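Local coordinates for hemolysin II regulatory protein (Bacillus cereus, PDB 2JJ7) that probably binds DNA as a two-subunit TetR-family transcriptional regulator, through an N-terminal helix-turn-helix domain carried on a helical C-terminal domain, at residues F160-F163 and K164-I167; L83-Y86 and L87-T91; E6-M9 and E10-K14; V41-A44 and S45-N49. All blocks are in the same frame, centred on the assembly; numbering follows the deposited sequence.

Interaction 1. Residues F160-F163 and K164-I167; sequences FPKF and KKFI
A type I beta turn from Phe160 to Phe163 runs directly into the short, weakly bonded helix 163-166, and the join is made by carbonyls of Lys162 and Phe163. Lys165 N donates to Lys162 O over 3.0 Å. Phe163 O takes two donors, Phe166 N at 2.9 Å and Ile167 N at 2.8 Å, as the chain turns out of the short helix. Pro161 suits its place because the second position of a type I turn accepts the fixed phi of proline and needs no N-H. Its own O is bound by a water that also accepts from Lys164 N at 3.0 Å. That water sits 3.2 Å above the centre of the Phe163 ring, while Ile167 O lies at the ring's edge in plane. With chi1 at 81°, CG of Phe163 stands between backbone N and carbonyl carbon, which folds CD1 back to 3.1 Å from Lys164 N. Here, in the C-terminal domain, the Phe163 ring also reaches Thr91, Ile94 and Leu172, and Phe166 makes a cation-pi contact with Arg175 of the second subunit. The chains of Lys162 and Lys165 cross to bring their NZ atoms within 4.3 Å of each other. Such like charges would repel, but Lys162 NZ donates to the carbonyls of His143, Ala179 and Asp182 of the second subunit, which should offset the cost.

Interaction 2. Residues L83-Y86 and L87-T91; sequences LREY and LTVFT
Tyr86 lies against both Leu87 and Phe90 on one flank of helix 79-96. Its CB sits 3.0 Å from Leu87 N, as adjacency dictates. The first torsion, 169°, swings CG away from its own nitrogen and carries the ring out along the helix flank. On one side of the ring CD1 meets Leu87 CD2 at 3.8 Å, the methyl lying in the ring plane at the edge. Farther out, CE2 comes to 3.5 Å from Phe90 CE1, and Phe90 CD1 stands over the centre of one face. The two planes make 56°, an oblique pairing that is neither a stack nor edge-to-face. At the tip, OH bonds to Phe126 O; a tyrosine suits a place with apolar packing along its ring and a carbonyl at its tip. Leu83 adds to the apolar side, its CG 3.8 Å from Leu87 CD1. On the more exposed side Thr88 turns its hydroxyl back: OG1 donates to Arg84 O over a short 2.5 Å, while Thr88 N reaches the same oxygen from the opposite face of the carbonyl plane. This return to the preceding turn is the usual way a threonine satisfies itself within a helix. The flank bearing Tyr86 and Leu83 packs on helix 129-138, Leu87 reaches helices 147-158 and 169-181, and the Phe90 ring meets those of Phe122 and Phe126 edge-to-face.

Interaction 3. Residues E6-M9 and E10-K14; sequences EQTM and ENILK
Residues 6-14 form regular alpha-helix, each amide from Glu10 to Leu13 donating to the carbonyl four residues back; the straightest bond, Asn11 N to Gln7 O, is 2.8 Å at 174°. Over this turn the side chains divide by polarity. Gln7 bends at chi2 (61°), which brings its amide back beside that of Asn11: NE2 is 3.1 Å from Asn11 OD1 and the amide planes lie 21° apart, but the angle is too poor for a hydrogen bond, and the meeting is a polar contact only. Such uncharged polar side chains tolerate solvent and suit the outer side of the helix. Toward the interior, Ile12 packs its CG1 at 3.2 Å from Thr8 O, and its CD1 lies 4.1 Å from Thr8 CG2. Leu13 CG rests 3.4 Å from Met9 O, so branched aliphatic side chains cover carbonyls already used by the helix. In helix 5-23 Met9 lies against helix 41-48, with CG toward Tyr47 and its terminal CE on Phe48; Ile12 touches Phe48, and also Ile33 and Ala37 of helix 30-37, and Leu13 leans on Leu54 of helix 51-62.

Interaction 4. Residues V41-A44 and S45-N49; sequences VAMA and SYYFN
Helix 41-48 is held by hydrogen bonds from the backbone N of Ser45, Tyr46, Tyr47 and Phe48 to the carbonyls of Val41, Ala42, Met43 and Ala44, and it ends at Phe48; the next residue, Asn49, has a positive phi of 48°. Met43 and Tyr47, one turn apart, lie side by side and point the same way. The methionine's chi1 of -165° carries CG to 3.8 Å from Tyr47 CE2, and the bend at chi2 sets the sulfur by the ring, 4.6 Å from SD to the centroid of Tyr47 and 36° off the normal: an oblique Met-aromatic contact. The polarisable, flexible thioether adapts easily to such a ring. SD also lies 4.5 Å from Tyr46 CD2. The Ser45 hydroxyl folds back on the backbone of the preceding turn. OG lies 2.9 Å from Ala42 O and 3.1 Å from Val41 O; its single proton can serve either carbonyl. A small hydroxyl can be satisfied in this way by the backbone it springs from. Ala44, with only a methyl, suits a buried place, and its O lies at the edge of the Phe48 ring. Phe48 O accepts from Asn53 ND2. This is the second helix of the predicted helix-turn-helix motif, the recognition helix in TetR proteins. Phe48 and Tyr47 seat it against helix 5-23, and Phe48 also against helix 51-62, while the exposed Ala42, Met43 and Tyr46 form a surface consistent with approach to DNA, where a sulfur and an aromatic phenol offer both apolar and polar contacts.

Interactions 3 and 4 sit side by side in the N-terminal domain, their centres about 11 Å apart, and touch through Met9, Ile12 and Leu13 against Tyr47 and Phe48; helices 5-23 and 41-48 thus share one apolar seam. Interactions 1 and 2 belong to the C-terminal domain and meet where the Phe163 ring reaches Thr91 O. Interaction 1 is largely buried at the subunit interface, whereas interaction 2 lies partly buried within one chain. Chemistry follows place: interaction 3 is a surface helix segment, with polar amides outward and Ile12 buried, interaction 4 exposes a methionine and a tyrosine while Phe48 packs inward, interaction 2 pairs aromatics, and interaction 1 mixes aromatic rings with lysines.

Interaction 1. Residues F160-F163 and K164-I167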
loop_
_atom_site.group_PDB
_atom_site.type_symbol
_atom_site.label_atom_id
_atom_site.label_comp_id
_atom_site.label_asym_id
_atom_site.label_seq_id
_atom_site.Cartn_x
_atom_site.Cartn_y
_atom_site.Cartn_z
ATOM N N PHE B 160 -2.082 -7.274 -2.727
ATOM C CA PHE B 160 -2.759 -7.714 -1.515
ATOM C C PHE B 160 -3.622 -8.920 -1.854
ATOM O O PHE B 160 -4.537 -8.805 -2.683
ATOM C CB PHE B 160 -3.605 -6.577 -0.923
ATOM C CG PHE B 160 -4.220 -6.910 0.390
ATOM C CD1 PHE B 160 -5.598 -7.070 0.499
ATOM C CD2 PHE B 160 -3.417 -7.086 1.525
ATOM C CE1 PHE B 160 -6.178 -7.382 1.721
ATOM C CE2 PHE B 160 -3.978 -7.403 2.749
ATOM C CZ PHE B 160 -5.362 -7.556 2.855
ATOM N N PRO B 161 -3.348 -10.075 -1.211
ATOM C CA PRO B 161 -3.935 -11.347 -1.624
ATOM C C PRO B 161 -5.451 -11.414 -1.477
ATOM O O PRO B 161 -6.085 -12.264 -2.102
ATOM C CB PRO B 161 -3.268 -12.364 -0.689
ATOM C CG PRO B 161 -2.877 -11.587 0.500
ATOM C CD PRO B 161 -2.478 -10.242 -0.031
ATOM N N LYS B 162 -6.020 -10.539 -0.652
ATOM C CA LYS B 162 -7.448 -10.567 -0.372
ATOM C C LYS B 162 -8.172 -9.414 -1.047
ATOM O O LYS B 162 -9.311 -9.150 -0.720
ATOM C CB LYS B 162 -7.696 -10.498 1.142
ATOM C CG LYS B 162 -7.505 -11.796 1.916
ATOM C CD LYS B 162 -7.919 -11.595 3.381
ATOM C CE LYS B 162 -8.534 -12.854 3.971
ATOM N NZ LYS B 162 -9.336 -12.567 5.203
ATOM N N PHE B 163 -7.514 -8.721 -1.979
ATOM C CA PHE B 163 -8.121 -7.554 -2.634
ATOM C C PHE B 163 -9.478 -7.853 -3.276
ATOM O O PHE B 163 -10.339 -6.981 -3.301
ATOM C CB PHE B 163 -7.154 -6.819 -3.613
ATOM C CG PHE B 163 -7.032 -7.451 -4.990
ATOM C CD1 PHE B 163 -8.121 -7.475 -5.875
ATOM C CD2 PHE B 163 -5.807 -7.983 -5.422
ATOM C CE1 PHE B 163 -8.007 -8.053 -7.146
ATOM C CE2 PHE B 163 -5.674 -8.569 -6.700
ATOM C CZ PHE B 163 -6.774 -8.603 -7.560
ATOM N N LYS B 164 -9.663 -9.083 -3.765
ATOM C CA LYS B 164 -10.884 -9.461 -4.474
ATOM C C LYS B 164 -12.088 -9.503 -3.539
ATOM O O LYS B 164 -13.238 -9.460 -3.993
ATOM C CB LYS B 164 -10.715 -10.796 -5.208
ATOM C CG LYS B 164 -10.538 -12.013 -4.301
ATOM C CD LYS B 164 -10.016 -13.202 -5.085
ATOM C CE LYS B 164 -9.414 -14.247 -4.157
ATOM N NZ LYS B 164 -8.543 -15.211 -4.889
ATOM N N LYS B 165 -11.817 -9.585 -2.236
ATOM C CA LYS B 165 -12.869 -9.530 -1.225
ATOM C C LYS B 165 -13.279 -8.085 -0.942
ATOM O O LYS B 165 -14.362 -7.836 -0.424
ATOM C CB LYS B 165 -12.444 -10.259 0.055
ATOM C CG LYS B 165 -12.434 -11.781 -0.103
ATOM C CD LYS B 165 -11.884 -12.478 1.139
ATOM C CE LYS B 165 -12.094 -13.990 1.067
ATOM N NZ LYS B 165 -11.624 -14.707 2.293
ATOM N N PHE B 166 -12.409 -7.140 -1.292
ATOM C CA PHE B 166 -12.731 -5.727 -1.177
ATOM C C PHE B 166 -13.267 -5.139 -2.495
ATOM O O PHE B 166 -14.127 -4.271 -2.480
ATOM C CB PHE B 166 -11.508 -4.938 -0.678
ATOM C CG PHE B 166 -11.712 -3.437 -0.654
ATOM C CD1 PHE B 166 -12.512 -2.841 0.324
ATOM C CD2 PHE B 166 -11.098 -2.617 -1.613
ATOM C CE1 PHE B 166 -12.711 -1.447 0.348
ATOM C CE2 PHE B 166 -11.292 -1.230 -1.603
ATOM C CZ PHE B 166 -12.104 -0.645 -0.620
ATOM N N ILE B 167 -12.758 -5.613 -3.628
ATOM C CA ILE B 167 -13.037 -5.004 -4.936
ATOM C C ILE B 167 -12.777 -5.983 -6.096
ATOM O O ILE B 167 -11.785 -6.724 -6.082
ATOM C CB ILE B 167 -12.188 -3.701 -5.136
ATOM C CG1 ILE B 167 -12.616 -2.942 -6.402
ATOM C CG2 ILE B 167 -10.678 -4.008 -5.104
ATOM C CD1 ILE B 167 -12.003 -1.550 -6.554
HETATM O O HOH W 1 -7.369 -10.752 -4.639
#

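Interaction 2. Residues L83-Y86 and L87-T91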
loop_
_atom_site.group_PDB
_atom_site.type_symbol
_atom_site.label_atom_id
_atom_site.label_comp_id
_atom_site.label_asym_id
_atom_site.label_seq_id
_atom_site.Cartn_x
_atom_site.Cartn_y
_atom_site.Cartn_z
ATOM N N LEU B 83 -0.782 0.846 -19.037
ATOM C CA LEU B 83 -1.092 0.635 -17.625
ATOM C C LEU B 83 -2.275 -0.326 -17.405
ATOM O O LEU B 83 -2.248 -1.157 -16.476
ATOM C CB LEU B 83 -1.332 1.968 -16.912
ATOM C CG LEU B 83 -1.506 1.896 -15.392
ATOM C CD1 LEU B 83 -0.246 1.396 -14.714
ATOM C CD2 LEU B 83 -1.903 3.255 -14.862
ATOM N N ARG B 84 -3.312 -0.199 -18.229
ATOM C CA ARG B 84 -4.447 -1.115 -18.133
ATOM C C ARG B 84 -3.979 -2.556 -18.331
ATOM O O ARG B 84 -4.396 -3.445 -17.594
ATOM C CB ARG B 84 -5.579 -0.751 -19.110
ATOM C CG ARG B 84 -6.892 -1.462 -18.788
ATOM C CD ARG B 84 -8.109 -0.855 -19.475
ATOM N NE ARG B 84 -8.601 0.371 -18.838
ATOM C CZ ARG B 84 -9.460 0.409 -17.819
ATOM N NH1 ARG B 84 -9.921 -0.713 -17.293
ATOM N NH2 ARG B 84 -9.862 1.578 -17.323
ATOM N N GLU B 85 -3.086 -2.781 -19.290
ATOM C CA GLU B 85 -2.619 -4.135 -19.562
ATOM C C GLU B 85 -1.767 -4.650 -18.424
ATOM O O GLU B 85 -1.958 -5.787 -17.959
ATOM C CB GLU B 85 -1.845 -4.231 -20.878
ATOM C CG GLU B 85 -1.555 -5.691 -21.256
ATOM C CD GLU B 85 -1.120 -5.875 -22.698
ATOM O OE1 GLU B 85 -0.721 -4.894 -23.349
ATOM O OE2 GLU B 85 -1.181 -7.018 -23.186
ATOM N N TYR B 86 -0.830 -3.815 -17.987
ATOM C CA TYR B 86 0.019 -4.140 -16.859
ATOM C C TYR B 86 -0.840 -4.542 -15.646
ATOM O O TYR B 86 -0.642 -5.609 -15.053
ATOM C CB TYR B 86 0.900 -2.936 -16.523
ATOM C CG TYR B 86 1.643 -3.030 -15.212
ATOM C CD1 TYR B 86 1.031 -2.674 -14.004
ATOM C CD2 TYR B 86 2.966 -3.462 -15.171
ATOM C CE1 TYR B 86 1.716 -2.762 -12.806
ATOM C CE2 TYR B 86 3.648 -3.544 -13.972
ATOM C CZ TYR B 86 3.022 -3.198 -12.798
ATOM O OH TYR B 86 3.718 -3.274 -11.603
ATOM N N LEU B 87 -1.781 -3.672 -15.285
ATOM C CA LEU B 87 -2.630 -3.886 -14.117
ATOM C C LEU B 87 -3.540 -5.103 -14.259
ATOM O O LEU B 87 -3.820 -5.783 -13.269
ATOM C CB LEU B 87 -3.492 -2.640 -13.836
ATOM C CG LEU B 87 -2.776 -1.372 -13.357
ATOM C CD1 LEU B 87 -3.769 -0.224 -13.199
ATOM C CD2 LEU B 87 -2.014 -1.600 -12.070
ATOM N N THR B 88 -4.029 -5.343 -15.475
ATOM C CA THR B 88 -4.910 -6.481 -15.752
ATOM C C THR B 88 -4.129 -7.799 -15.561
ATOM O O THR B 88 -4.583 -8.703 -14.847
ATOM C CB THR B 88 -5.540 -6.374 -17.157
ATOM O OG1 THR B 88 -6.246 -5.137 -17.257
ATOM C CG2 THR B 88 -6.526 -7.536 -17.455
ATOM N N VAL B 89 -2.941 -7.882 -16.163
ATOM C CA VAL B 89 -2.094 -9.074 -16.043
ATOM C C VAL B 89 -1.754 -9.354 -14.568
ATOM O O VAL B 89 -1.878 -10.491 -14.101
ATOM C CB VAL B 89 -0.788 -8.945 -16.865
ATOM C CG1 VAL B 89 0.175 -10.097 -16.555
ATOM C CG2 VAL B 89 -1.079 -8.875 -18.366
ATOM N N PHE B 90 -1.333 -8.324 -13.833
ATOM C CA PHE B 90 -0.919 -8.549 -12.450
ATOM C C PHE B 90 -2.052 -8.832 -11.470
ATOM O O PHE B 90 -1.947 -9.753 -10.678
ATOM C CB PHE B 90 0.046 -7.465 -11.957
ATOM C CG PHE B 90 1.449 -7.672 -12.444
ATOM C CD1 PHE B 90 2.011 -6.825 -13.402
ATOM C CD2 PHE B 90 2.187 -8.767 -11.996
ATOM C CE1 PHE B 90 3.312 -7.045 -13.876
ATOM C CE2 PHE B 90 3.499 -9.006 -12.462
ATOM C CZ PHE B 90 4.061 -8.141 -13.396
ATOM N N THR B 91 -3.152 -8.085 -11.546
ATOM C CA THR B 91 -4.283 -8.379 -10.665
ATOM C C THR B 91 -4.844 -9.786 -10.946
ATOM O O THR B 91 -5.245 -10.497 -10.017
ATOM C CB THR B 91 -5.419 -7.338 -10.758
ATOM O OG1 THR B 91 -5.751 -7.107 -12.129
ATOM C CG2 THR B 91 -5.015 -6.003 -10.095
#

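Interaction 3. Residues E6-M9 and E10-K14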
loop_
_atom_site.group_PDB
_atom_site.type_symbol
_atom_site.label_atom_id
_atom_site.label_comp_id
_atom_site.label_asym_id
_atom_site.label_seq_id
_atom_site.Cartn_x
_atom_site.Cartn_y
_atom_site.Cartn_z
ATOM N N GLU B 6 6.832 -36.777 -10.129
ATOM C CA GLU B 6 6.309 -35.479 -10.569
ATOM C C GLU B 6 5.139 -35.031 -9.688
ATOM O O GLU B 6 5.102 -33.892 -9.241
ATOM C CB GLU B 6 5.897 -35.535 -12.049
ATOM C CG GLU B 6 7.056 -35.747 -13.062
ATOM C CD GLU B 6 7.829 -37.082 -12.899
ATOM O OE1 GLU B 6 7.232 -38.126 -12.544
ATOM O OE2 GLU B 6 9.058 -37.084 -13.142
ATOM N N GLN B 7 4.207 -35.942 -9.423
ATOM C CA GLN B 7 3.087 -35.679 -8.516
ATOM C C GLN B 7 3.520 -35.321 -7.081
ATOM O O GLN B 7 2.978 -34.403 -6.466
ATOM C CB GLN B 7 2.111 -36.866 -8.507
ATOM C CG GLN B 7 0.892 -36.718 -7.568
ATOM C CD GLN B 7 -0.011 -35.533 -7.921
ATOM O OE1 GLN B 7 -1.103 -35.719 -8.435
ATOM N NE2 GLN B 7 0.450 -34.313 -7.642
ATOM N N THR B 8 4.496 -36.041 -6.552
ATOM C CA THR B 8 4.936 -35.803 -5.179
ATOM C C THR B 8 5.568 -34.417 -5.056
ATOM O O THR B 8 5.282 -33.683 -4.099
ATOM C CB THR B 8 5.900 -36.906 -4.697
ATOM O OG1 THR B 8 5.246 -38.173 -4.809
ATOM C CG2 THR B 8 6.304 -36.687 -3.245
ATOM N N MET B 9 6.410 -34.069 -6.034
ATOM C CA MET B 9 7.061 -32.774 -6.078
ATOM C C MET B 9 6.040 -31.654 -6.247
ATOM O O MET B 9 6.185 -30.583 -5.657
ATOM C CB MET B 9 8.095 -32.731 -7.201
ATOM C CG MET B 9 9.382 -33.454 -6.842
ATOM S SD MET B 9 10.542 -33.473 -8.203
ATOM C CE MET B 9 11.320 -31.865 -7.998
ATOM N N GLU B 10 5.012 -31.911 -7.053
ATOM C CA GLU B 10 3.905 -30.979 -7.200
ATOM C C GLU B 10 3.140 -30.788 -5.889
ATOM O O GLU B 10 2.879 -29.654 -5.484
ATOM C CB GLU B 10 2.953 -31.430 -8.298
ATOM C CG GLU B 10 1.678 -30.614 -8.312
ATOM C CD GLU B 10 1.173 -30.368 -9.703
ATOM O OE1 GLU B 10 0.805 -31.355 -10.382
ATOM O OE2 GLU B 10 1.152 -29.188 -10.116
ATOM N N ASN B 11 2.789 -31.893 -5.235
ATOM C CA ASN B 11 2.213 -31.834 -3.900
ATOM C C ASN B 11 3.052 -30.995 -2.927
ATOM O O ASN B 11 2.499 -30.193 -2.166
ATOM C CB ASN B 11 1.973 -33.243 -3.343
ATOM C CG ASN B 11 0.804 -33.936 -4.016
ATOM O OD1 ASN B 11 0.063 -33.322 -4.783
ATOM N ND2 ASN B 11 0.633 -35.218 -3.733
ATOM N N ILE B 12 4.374 -31.168 -2.966
ATOM C CA ILE B 12 5.274 -30.426 -2.077
ATOM C C ILE B 12 5.291 -28.930 -2.401
ATOM O O ILE B 12 5.363 -28.099 -1.496
ATOM C CB ILE B 12 6.714 -30.989 -2.087
ATOM C CG1 ILE B 12 6.752 -32.427 -1.530
ATOM C CG2 ILE B 12 7.676 -30.073 -1.276
ATOM C CD1 ILE B 12 8.020 -33.211 -1.929
ATOM N N LEU B 13 5.227 -28.598 -3.690
ATOM C CA LEU B 13 5.203 -27.208 -4.124
ATOM C C LEU B 13 3.888 -26.507 -3.791
ATOM O O LEU B 13 3.903 -25.348 -3.368
ATOM C CB LEU B 13 5.532 -27.092 -5.612
ATOM C CG LEU B 13 7.014 -27.333 -5.942
ATOM C CD1 LEU B 13 7.265 -27.324 -7.447
ATOM C CD2 LEU B 13 7.914 -26.326 -5.234
ATOM N N LYS B 14 2.764 -27.202 -3.983
ATOM C CA LYS B 14 1.453 -26.710 -3.539
ATOM C C LYS B 14 1.504 -26.396 -2.045
ATOM O O LYS B 14 1.038 -25.342 -1.611
ATOM C CB LYS B 14 0.342 -27.737 -3.815
ATOM C CG LYS B 14 -0.147 -27.773 -5.251
ATOM C CD LYS B 14 -1.182 -28.863 -5.491
ATOM C CE LYS B 14 -1.469 -28.995 -6.991
ATOM N NZ LYS B 14 -2.767 -29.659 -7.308
#

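Interaction 4. Residues V41-A44 and S45-N49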
loop_
_atom_site.group_PDB
_atom_site.type_symbol
_atom_site.label_atom_id
_atom_site.label_comp_id
_atom_site.label_asym_id
_atom_site.label_seq_id
_atom_site.Cartn_x
_atom_site.Cartn_y
_atom_site.Cartn_z
ATOM N N VAL B 41 9.564 -35.895 5.621
ATOM C CA VAL B 41 10.540 -34.790 5.510
ATOM C C VAL B 41 11.748 -35.222 4.656
ATOM O O VAL B 41 12.172 -34.480 3.777
ATOM C CB VAL B 41 10.976 -34.188 6.902
ATOM C CG1 VAL B 41 12.159 -33.245 6.757
ATOM C CG2 VAL B 41 9.817 -33.418 7.564
ATOM N N ALA B 42 12.255 -36.442 4.881
ATOM C CA ALA B 42 13.358 -37.008 4.086
ATOM C C ALA B 42 13.139 -36.884 2.575
ATOM O O ALA B 42 14.035 -36.469 1.847
ATOM C CB ALA B 42 13.612 -38.464 4.463
ATOM N N MET B 43 11.952 -37.246 2.104
ATOM C CA MET B 43 11.675 -37.221 0.673
ATOM C C MET B 43 11.677 -35.773 0.157
ATOM O O MET B 43 12.216 -35.485 -0.915
ATOM C CB MET B 43 10.345 -37.923 0.373
ATOM C CG MET B 43 10.128 -38.260 -1.104
ATOM S SD MET B 43 11.292 -39.479 -1.794
ATOM C CE MET B 43 10.695 -40.977 -1.091
ATOM N N ALA B 44 11.100 -34.872 0.947
ATOM C CA ALA B 44 11.032 -33.458 0.607
ATOM C C ALA B 44 12.437 -32.860 0.497
ATOM O O ALA B 44 12.704 -32.036 -0.384
ATOM C CB ALA B 44 10.180 -32.691 1.644
ATOM N N SER B 45 13.332 -33.296 1.384
ATOM C CA SER B 45 14.699 -32.782 1.396
ATOM C C SER B 45 15.525 -33.460 0.294
ATOM O O SER B 45 16.407 -32.845 -0.291
ATOM C CB SER B 45 15.337 -32.924 2.785
ATOM O OG SER B 45 15.266 -34.269 3.236
ATOM N N TYR B 46 15.214 -34.715 -0.014
ATOM C CA TYR B 46 15.824 -35.365 -1.175
ATOM C C TYR B 46 15.527 -34.576 -2.469
ATOM O O TYR B 46 16.436 -34.260 -3.226
ATOM C CB TYR B 46 15.395 -36.835 -1.293
ATOM C CG TYR B 46 15.935 -37.513 -2.530
ATOM C CD1 TYR B 46 17.307 -37.765 -2.669
ATOM C CD2 TYR B 46 15.084 -37.877 -3.577
ATOM C CE1 TYR B 46 17.816 -38.366 -3.814
ATOM C CE2 TYR B 46 15.586 -38.486 -4.727
ATOM C CZ TYR B 46 16.946 -38.724 -4.836
ATOM O OH TYR B 46 17.440 -39.325 -5.964
ATOM N N TYR B 47 14.263 -34.229 -2.698
ATOM C CA TYR B 47 13.862 -33.531 -3.928
ATOM C C TYR B 47 14.271 -32.050 -4.021
ATOM O O TYR B 47 14.578 -31.561 -5.105
ATOM C CB TYR B 47 12.347 -33.662 -4.160
ATOM C CG TYR B 47 11.895 -35.033 -4.650
ATOM C CD1 TYR B 47 12.620 -35.727 -5.627
ATOM C CD2 TYR B 47 10.724 -35.621 -4.156
ATOM C CE1 TYR B 47 12.206 -36.986 -6.086
ATOM C CE2 TYR B 47 10.295 -36.877 -4.609
ATOM C CZ TYR B 47 11.042 -37.550 -5.576
ATOM O OH TYR B 47 10.635 -38.781 -6.032
ATOM N N PHE B 48 14.247 -31.336 -2.900
ATOM C CA PHE B 48 14.479 -29.893 -2.929
ATOM C C PHE B 48 15.687 -29.398 -2.137
ATOM O O PHE B 48 16.132 -28.270 -2.360
ATOM C CB PHE B 48 13.207 -29.117 -2.540
ATOM C CG PHE B 48 12.095 -29.265 -3.544
ATOM C CD1 PHE B 48 11.075 -30.194 -3.342
ATOM C CD2 PHE B 48 12.097 -28.509 -4.720
ATOM C CE1 PHE B 48 10.055 -30.363 -4.298
ATOM C CE2 PHE B 48 11.087 -28.662 -5.675
ATOM C CZ PHE B 48 10.063 -29.592 -5.461
ATOM N N ASN B 49 16.219 -30.224 -1.232
ATOM C CA ASN B 49 17.396 -29.838 -0.451
ATOM C C ASN B 49 17.257 -28.439 0.147
ATOM O O ASN B 49 18.020 -27.534 -0.210
ATOM C CB ASN B 49 18.673 -29.904 -1.311
ATOM C CG ASN B 49 19.265 -31.311 -1.398
ATOM O OD1 ASN B 49 19.255 -31.934 -2.461
ATOM N ND2 ASN B 49 19.790 -31.811 -0.280
#